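Local coordinates for protein manganese-containing pseudocatalase (Thermus thermophilus HB27, PDB 6KK8) that probably breaks down hydrogen peroxide as a catalase, using two manganese ions in each subunit, at residues R7-L12 / L71-L76. Residues are numbered along the deposited sequence; the frame is centred on the assembly and turned at random.
With MN3 (manganese (III) ion), chain K.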
loop_
_atom_site.group_PDB
_atom_site.type_symbol
_atom_site.label_atom_id
_atom_site.label_comp_id
_atom_site.label_asym_id
_atom_site.label_seq_id
_atom_site.Cartn_x
_atom_site.Cartn_y
_atom_site.Cartn_z
ATOM N N ARG B 7 -1.761 34.631 1.080
ATOM C CA ARG B 7 -1.306 35.017 -0.251
ATOM C C ARG B 7 -0.572 33.831 -0.851
ATOM O O ARG B 7 0.140 33.100 -0.148
ATOM C CB ARG B 7 -0.285 36.169 -0.232
ATOM C CG ARG B 7 -0.834 37.477 0.305
ATOM C CD ARG B 7 0.207 38.567 0.209
ATOM N NE ARG B 7 -0.195 39.699 1.015
ATOM C CZ ARG B 7 0.613 40.718 1.307
ATOM N NH1 ARG B 7 1.846 40.756 0.804
ATOM N NH2 ARG B 7 0.163 41.703 2.085
ATOM N N LEU B 8 -0.722 33.656 -2.151
ATOM C CA LEU B 8 0.116 32.715 -2.890
ATOM C C LEU B 8 1.471 33.339 -3.166
ATOM O O LEU B 8 1.642 34.556 -3.148
ATOM C CB LEU B 8 -0.525 32.323 -4.215
ATOM C CG LEU B 8 -1.864 31.613 -4.132
ATOM C CD1 LEU B 8 -2.398 31.261 -5.527
ATOM C CD2 LEU B 8 -1.773 30.391 -3.257
ATOM N N GLN B 9 2.474 32.497 -3.435
ATOM C CA GLN B 9 3.820 33.031 -3.641
ATOM C C GLN B 9 3.932 33.858 -4.924
ATOM O O GLN B 9 4.818 34.712 -5.003
ATOM C CB GLN B 9 4.832 31.868 -3.631
ATOM C CG GLN B 9 6.250 32.346 -3.541
ATOM C CD GLN B 9 7.245 31.240 -3.225
ATOM O OE1 GLN B 9 6.872 30.175 -2.724
ATOM N NE2 GLN B 9 8.500 31.498 -3.480
ATOM N N ILE B 10 3.070 33.618 -5.916
ATOM C CA ILE B 10 2.988 34.447 -7.116
ATOM C C ILE B 10 1.525 34.676 -7.437
ATOM O O ILE B 10 0.638 33.971 -6.962
ATOM C CB ILE B 10 3.685 33.862 -8.377
ATOM C CG1 ILE B 10 3.122 32.474 -8.706
ATOM C CG2 ILE B 10 5.194 33.906 -8.215
ATOM C CD1 ILE B 10 3.500 31.926 -10.092
ATOM N N GLU B 11 1.282 35.682 -8.280
ATOM C CA GLU B 11 -0.013 35.845 -8.932
ATOM C C GLU B 11 -0.185 34.784 -10.026
ATOM O O GLU B 11 0.659 34.656 -10.914
ATOM C CB GLU B 11 -0.069 37.251 -9.550
ATOM C CG GLU B 11 -1.375 37.587 -10.231
ATOM C CD GLU B 11 -1.358 38.993 -10.856
ATOM O OE1 GLU B 11 -0.261 39.492 -11.196
ATOM O OE2 GLU B 11 -2.454 39.578 -10.984
ATOM N N LEU B 12 -1.294 34.043 -9.978
ATOM C CA LEU B 12 -1.629 33.121 -11.067
ATOM C C LEU B 12 -2.620 33.757 -12.026
ATOM O O LEU B 12 -3.476 34.540 -11.605
ATOM C CB LEU B 12 -2.291 31.858 -10.510
ATOM C CG LEU B 12 -1.368 30.939 -9.728
ATOM C CD1 LEU B 12 -2.152 29.743 -9.230
ATOM C CD2 LEU B 12 -0.168 30.472 -10.560
ATOM N N LEU B 71 6.266 24.850 1.890
ATOM C CA LEU B 71 4.870 24.973 2.294
ATOM C C LEU B 71 4.101 25.806 1.303
ATOM O O LEU B 71 2.965 25.483 0.941
ATOM C CB LEU B 71 4.768 25.610 3.673
ATOM C CG LEU B 71 5.107 24.698 4.849
ATOM C CD1 LEU B 71 5.269 25.524 6.120
ATOM C CD2 LEU B 71 4.035 23.634 5.080
ATOM N N GLY B 72 4.695 26.906 0.854
ATOM C CA GLY B 72 4.034 27.724 -0.150
ATOM C C GLY B 72 3.995 27.080 -1.515
ATOM O O GLY B 72 3.149 27.430 -2.340
ATOM N N HIS B 73 4.887 26.113 -1.778
ATOM C CA HIS B 73 4.841 25.395 -3.055
ATOM C C HIS B 73 3.705 24.382 -3.104
ATOM O O HIS B 73 3.036 24.277 -4.138
ATOM C CB HIS B 73 6.172 24.709 -3.370
ATOM C CG HIS B 73 7.284 25.669 -3.633
ATOM N ND1 HIS B 73 8.522 25.274 -4.092
ATOM C CD2 HIS B 73 7.342 27.022 -3.500
ATOM C CE1 HIS B 73 9.302 26.335 -4.216
ATOM N NE2 HIS B 73 8.609 27.408 -3.865
ATOM N N ILE B 74 3.439 23.640 -2.021
ATOM C CA ILE B 74 2.249 22.783 -2.069
ATOM C C ILE B 74 1.009 23.632 -2.245
ATOM O O ILE B 74 0.081 23.238 -2.944
ATOM C CB ILE B 74 2.118 21.789 -0.892
ATOM C CG1 ILE B 74 1.957 22.460 0.479
ATOM C CG2 ILE B 74 3.281 20.810 -0.887
ATOM C CD1 ILE B 74 1.389 21.500 1.514
ATOM N N GLU B 75 0.978 24.807 -1.612
ATOM C CA GLU B 75 -0.150 25.721 -1.727
ATOM C C GLU B 75 -0.337 26.179 -3.172
ATOM O O GLU B 75 -1.457 26.202 -3.685
ATOM C CB GLU B 75 0.130 26.906 -0.800
ATOM C CG GLU B 75 -1.021 27.913 -0.749
ATOM C CD GLU B 75 -0.746 29.099 0.153
ATOM O OE1 GLU B 75 0.441 29.372 0.423
ATOM O OE2 GLU B 75 -1.745 29.732 0.554
ATOM N N LEU B 76 0.756 26.520 -3.846
ATOM C CA LEU B 76 0.692 27.021 -5.210
ATOM C C LEU B 76 0.257 25.925 -6.175
ATOM O O LEU B 76 -0.534 26.162 -7.092
ATOM C CB LEU B 76 2.071 27.575 -5.574
ATOM C CG LEU B 76 2.164 28.313 -6.896
ATOM C CD1 LEU B 76 1.294 29.561 -6.852
ATOM C CD2 LEU B 76 3.600 28.706 -7.220
HETATM MN MN MN3 K . 9.334 23.278 -4.389
HETATM O O HOH W 1 2.030 29.957 -2.041
#
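In the tight part of the contact, L76 on helix 57-85 is packed by apolar side chains of the loop 7-12. Its CD1 lies 3.9 Å from I10 CG1 and 4.1 Å from L12 CD2, and L8 CB adds to the same cluster. I10 meets L76 at about a right angle. L8 CD2 also rests on the aliphatic part of E75, 3.6 Å from CG. The looser side is R7, which is exposed and sets off away from the helix at CB.

One water bridges the loop and the helix. It accepts from Q9 N and donates to G72 O (2.8 Å) and E75 OE1 (3.0 Å). E75 has CG anti to its own N (chi1 -176°) and an extended chain, which carries the carboxylate to this water and to M1 N of the second subunit. With an alanine here, M1 N and the water would probably lose their carboxylate partner, and L8 CD2 the CG it packs on.

Q9 OE1 comes to the H73 ring edge, near its plane, 3.3 Å from CD2. The amide and ring planes are 31° apart. H73 ND1 binds manganese at 2.2 Å, in a ferritin-clan bundle, with E36 and E70 on the same ion. E69 accepts from H73 NE2 and Q9 NE2, and Q9 NE2 also bonds to Y180 OH on helix 172-200. Q9 and E69 thus lie just outside the metal ligands, consistent with fixing the rotation of the H73 ring.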